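Local coordinates for ankyrin repeat domain protein (Legionella pneumophila subsp. pneumophila, PDB 6MCA) that probably acts as an effector delivered into host cells, where it interacts with the LARP7 component of the 7SK snRNP complex, at residues K146-A156 with I171-L181. Residues are numbered along the deposited sequence; the frame is centred on the assembly and turned at random.
Sequences KLDFALDFINA and IVNAKGEFIEL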
loop_
_atom_site.group_PDB
_atom_site.type_symbol
_atom_site.label_atom_id
_atom_site.label_comp_id
_atom_site.label_asym_id
_atom_site.label_seq_id
_atom_site.Cartn_x
_atom_site.Cartn_y
_atom_site.Cartn_z
ATOM N N LYS A 146 9.785 4.360 -17.053
ATOM C CA LYS A 146 10.785 3.362 -16.690
ATOM C C LYS A 146 10.206 2.429 -15.631
ATOM O O LYS A 146 9.848 2.871 -14.535
ATOM C CB LYS A 146 12.063 4.031 -16.184
ATOM C CG LYS A 146 12.626 5.089 -17.124
ATOM C CD LYS A 146 12.996 4.497 -18.476
ATOM C CE LYS A 146 13.694 5.523 -19.357
ATOM N NZ LYS A 146 14.031 4.973 -20.701
ATOM N N LEU A 147 10.137 1.135 -15.958
ATOM C CA LEU A 147 9.462 0.168 -15.095
ATOM C C LEU A 147 10.251 -0.123 -13.823
ATOM O O LEU A 147 9.654 -0.439 -12.782
ATOM C CB LEU A 147 9.217 -1.126 -15.875
ATOM C CG LEU A 147 8.464 -2.261 -15.180
ATOM C CD1 LEU A 147 7.094 -1.792 -14.740
ATOM C CD2 LEU A 147 8.351 -3.468 -16.099
ATOM N N ASP A 148 11.582 -0.027 -13.885
ATOM C CA ASP A 148 12.405 -0.399 -12.739
ATOM C C ASP A 148 12.123 0.480 -11.529
ATOM O O ASP A 148 12.186 0.001 -10.394
ATOM C CB ASP A 148 13.886 -0.333 -13.111
ATOM C CG ASP A 148 14.333 -1.526 -13.935
ATOM O OD1 ASP A 148 13.727 -2.609 -13.789
ATOM O OD2 ASP A 148 15.289 -1.380 -14.726
ATOM N N PHE A 149 11.805 1.758 -11.747
ATOM C CA PHE A 149 11.456 2.640 -10.637
ATOM C C PHE A 149 10.244 2.109 -9.876
ATOM O O PHE A 149 10.272 1.980 -8.644
ATOM C CB PHE A 149 11.195 4.050 -11.171
ATOM C CG PHE A 149 11.068 5.101 -10.104
ATOM C CD1 PHE A 149 11.537 4.879 -8.820
ATOM C CD2 PHE A 149 10.480 6.321 -10.394
ATOM C CE1 PHE A 149 11.415 5.851 -7.846
ATOM C CE2 PHE A 149 10.355 7.296 -9.426
ATOM C CZ PHE A 149 10.824 7.060 -8.150
ATOM N N ALA A 150 9.168 1.792 -10.600
ATOM C CA ALA A 150 7.963 1.274 -9.959
ATOM C C ALA A 150 8.237 -0.054 -9.267
ATOM O O ALA A 150 7.806 -0.274 -8.126
ATOM C CB ALA A 150 6.846 1.125 -10.992
ATOM N N LEU A 151 8.952 -0.958 -9.946
ATOM C CA LEU A 151 9.236 -2.261 -9.350
ATOM C C LEU A 151 10.049 -2.120 -8.069
ATOM O O LEU A 151 9.758 -2.780 -7.064
ATOM C CB LEU A 151 9.965 -3.154 -10.353
ATOM C CG LEU A 151 9.174 -3.591 -11.588
ATOM C CD1 LEU A 151 9.967 -4.606 -12.396
ATOM C CD2 LEU A 151 7.818 -4.153 -11.191
ATOM N N ASP A 152 11.065 -1.252 -8.080
ATOM C CA ASP A 152 11.907 -1.075 -6.904
ATOM C C ASP A 152 11.135 -0.431 -5.762
ATOM O O ASP A 152 11.305 -0.821 -4.602
ATOM C CB ASP A 152 13.138 -0.243 -7.256
ATOM C CG ASP A 152 14.057 -0.946 -8.235
ATOM O OD1 ASP A 152 14.003 -2.193 -8.313
ATOM O OD2 ASP A 152 14.833 -0.254 -8.928
ATOM N N PHE A 153 10.283 0.554 -6.064
ATOM C CA PHE A 153 9.457 1.148 -5.016
ATOM C C PHE A 153 8.555 0.099 -4.377
ATOM O O PHE A 153 8.480 -0.008 -3.145
ATOM C CB PHE A 153 8.623 2.300 -5.583
ATOM C CG PHE A 153 7.670 2.906 -4.586
ATOM C CD1 PHE A 153 8.080 3.934 -3.754
ATOM C CD2 PHE A 153 6.366 2.448 -4.482
ATOM C CE1 PHE A 153 7.210 4.491 -2.834
ATOM C CE2 PHE A 153 5.492 3.000 -3.563
ATOM C CZ PHE A 153 5.914 4.024 -2.740
ATOM N N ILE A 154 7.857 -0.683 -5.206
ATOM C CA ILE A 154 6.945 -1.699 -4.686
ATOM C C ILE A 154 7.701 -2.701 -3.824
ATOM O O ILE A 154 7.273 -3.039 -2.713
ATOM C CB ILE A 154 6.206 -2.398 -5.841
ATOM C CG1 ILE A 154 5.298 -1.409 -6.573
ATOM C CG2 ILE A 154 5.409 -3.590 -5.322
ATOM C CD1 ILE A 154 4.782 -1.924 -7.901
ATOM N N ASN A 155 8.847 -3.180 -4.317
ATOM C CA ASN A 155 9.601 -4.190 -3.584
ATOM C C ASN A 155 10.148 -3.640 -2.273
ATOM O O ASN A 155 10.100 -4.322 -1.243
ATOM C CB ASN A 155 10.734 -4.730 -4.458
ATOM C CG ASN A 155 11.679 -5.635 -3.694
ATOM O OD1 ASN A 155 11.406 -6.821 -3.505
ATOM N ND2 ASN A 155 12.801 -5.080 -3.252
ATOM N N ALA A 156 10.667 -2.408 -2.286
ATOM C CA ALA A 156 11.212 -1.824 -1.067
ATOM C C ALA A 156 10.124 -1.608 -0.024
ATOM O O ALA A 156 10.328 -1.900 1.161
ATOM C CB ALA A 156 11.921 -0.508 -1.385
ATOM N N ILE A 171 16.228 4.535 -2.831
ATOM C CA ILE A 171 16.029 3.804 -4.073
ATOM C C ILE A 171 16.388 4.727 -5.232
ATOM O O ILE A 171 16.664 5.910 -5.053
ATOM C CB ILE A 171 14.595 3.258 -4.209
ATOM C CG1 ILE A 171 13.589 4.404 -4.333
ATOM C CG2 ILE A 171 14.252 2.359 -3.029
ATOM C CD1 ILE A 171 12.202 3.954 -4.741
ATOM N N VAL A 172 16.386 4.168 -6.438
ATOM C CA VAL A 172 16.810 4.885 -7.635
ATOM C C VAL A 172 15.577 5.274 -8.438
ATOM O O VAL A 172 14.735 4.422 -8.748
ATOM C CB VAL A 172 17.771 4.032 -8.480
ATOM C CG1 VAL A 172 18.191 4.783 -9.727
ATOM C CG2 VAL A 172 18.985 3.633 -7.656
ATOM N N ASN A 173 15.468 6.557 -8.776
ATOM C CA ASN A 173 14.363 7.031 -9.599
ATOM C C ASN A 173 14.700 6.804 -11.073
ATOM O O ASN A 173 15.711 6.184 -11.416
ATOM C CB ASN A 173 14.040 8.492 -9.276
ATOM C CG ASN A 173 15.195 9.445 -9.571
ATOM O OD1 ASN A 173 16.148 9.106 -10.273
ATOM N ND2 ASN A 173 15.101 10.657 -9.034
ATOM N N ALA A 174 13.854 7.315 -11.969
ATOM C CA ALA A 174 14.051 7.090 -13.395
ATOM C C ALA A 174 15.211 7.891 -13.974
ATOM O O ALA A 174 15.555 7.685 -15.142
ATOM C CB ALA A 174 12.769 7.417 -14.159
ATOM N N LYS A 175 15.813 8.792 -13.199
ATOM C CA LYS A 175 16.955 9.572 -13.652
ATOM C C LYS A 175 18.272 9.076 -13.070
ATOM O O LYS A 175 19.285 9.777 -13.171
ATOM C CB LYS A 175 16.760 11.049 -13.305
ATOM C CG LYS A 175 15.867 11.806 -14.271
ATOM C CD LYS A 175 15.985 13.306 -14.058
ATOM C CE LYS A 175 15.672 13.686 -12.621
ATOM N NZ LYS A 175 15.881 15.139 -12.369
ATOM N N GLY A 176 18.284 7.892 -12.466
ATOM C CA GLY A 176 19.480 7.377 -11.836
ATOM C C GLY A 176 19.842 8.023 -10.519
ATOM O O GLY A 176 20.894 7.696 -9.959
ATOM N N GLU A 177 19.012 8.925 -10.006
ATOM C CA GLU A 177 19.279 9.624 -8.759
ATOM C C GLU A 177 18.584 8.925 -7.598
ATOM O O GLU A 177 17.533 8.300 -7.762
ATOM C CB GLU A 177 18.815 11.080 -8.842
ATOM C CG GLU A 177 19.001 11.714 -10.211
ATOM C CD GLU A 177 18.591 13.173 -10.238
ATOM O OE1 GLU A 177 19.432 14.022 -10.601
ATOM O OE2 GLU A 177 17.427 13.472 -9.894
ATOM N N PHE A 178 19.183 9.044 -6.417
ATOM C CA PHE A 178 18.648 8.403 -5.225
ATOM C C PHE A 178 17.574 9.274 -4.584
ATOM O O PHE A 178 17.756 10.485 -4.425
ATOM C CB PHE A 178 19.764 8.123 -4.220
ATOM C CG PHE A 178 20.718 7.047 -4.653
ATOM C CD1 PHE A 178 20.370 5.711 -4.548
ATOM C CD2 PHE A 178 21.967 7.371 -5.157
ATOM C CE1 PHE A 178 21.247 4.717 -4.945
ATOM C CE2 PHE A 178 22.849 6.383 -5.554
ATOM C CZ PHE A 178 22.488 5.055 -5.447
ATOM N N ILE A 179 16.457 8.652 -4.223
ATOM C CA ILE A 179 15.397 9.294 -3.459
ATOM C C ILE A 179 15.134 8.464 -2.210
ATOM O O ILE A 179 15.317 7.242 -2.197
ATOM C CB ILE A 179 14.097 9.473 -4.274
ATOM C CG1 ILE A 179 13.467 8.115 -4.587
ATOM C CG2 ILE A 179 14.368 10.255 -5.552
ATOM C CD1 ILE A 179 12.059 8.211 -5.118
ATOM N N GLU A 180 14.701 9.144 -1.154
ATOM C CA GLU A 180 14.442 8.484 0.115
ATOM C C GLU A 180 13.078 7.806 0.108
ATOM O O GLU A 180 12.121 8.286 -0.505
ATOM C CB GLU A 180 14.520 9.485 1.268
ATOM C CG GLU A 180 15.922 9.684 1.823
ATOM C CD GLU A 180 15.932 9.876 3.328
ATOM O OE1 GLU A 180 14.841 10.012 3.920
ATOM O OE2 GLU A 180 17.033 9.892 3.917
ATOM N N LEU A 181 13.000 6.680 0.812
ATOM C CA LEU A 181 11.783 5.899 0.954
ATOM C C LEU A 181 11.661 5.503 2.415
ATOM O O LEU A 181 12.615 4.978 3.001
ATOM C CB LEU A 181 11.812 4.655 0.053
ATOM C CG LEU A 181 10.674 3.634 0.152
ATOM C CD1 LEU A 181 10.354 3.083 -1.224
ATOM C CD2 LEU A 181 11.024 2.496 1.103
HETATM O O HOH W 1 16.207 1.370 -6.629
HETATM O O HOH W 2 15.053 2.313 -10.280
#
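Asp152 OD2 joins helix 147-156 to strand 171-172 through two waters, both of which donate to it. One lies 2.9 Å from Asp152 OD2 and also donates to Val172 O. The other accepts from Val172 N, 2.8 Å away. Arg406, on helix 404-421, forms a salt bridge to the same OD2, so at least three groups grip this oxygen.

Strands 168-172 and 178-182 form a two-stranded antiparallel hairpin that packs on helix 147-162. Phe149 is the main apolar contact, set against the start of the hairpin turn. With its CG anti to the backbone N (chi1 -170°), the ring extends to Asn173. Asn173 CA sits 3.6 Å from the centroid of the Phe149 ring, over one face, in a CH-pi contact. Ile171 CD1 and Ile179 CD1 lie at the ring edge, the latter 3.5 Å from Phe149 CZ. Tyr117 also meets this ring. Further along the helix, Phe153 CD1 meets Leu181 CD1 at 3.5 Å. Ala156 CB packs on the same leucine and on Ile171 CG2.

Asn173 also braces the type I turn it opens. Its OD1 accepts from Lys175 N at 3.0 Å, an Asx turn, and from Glu177 N, just past the turn, at 2.9 Å. The two donors come from opposite faces of the amide plane.

No direct hydrogen bond crosses between the segments. The hairpin is thus held on the helix by apolar contact and bridging water, and Arg406 probably offsets the charge of the buried Asp152.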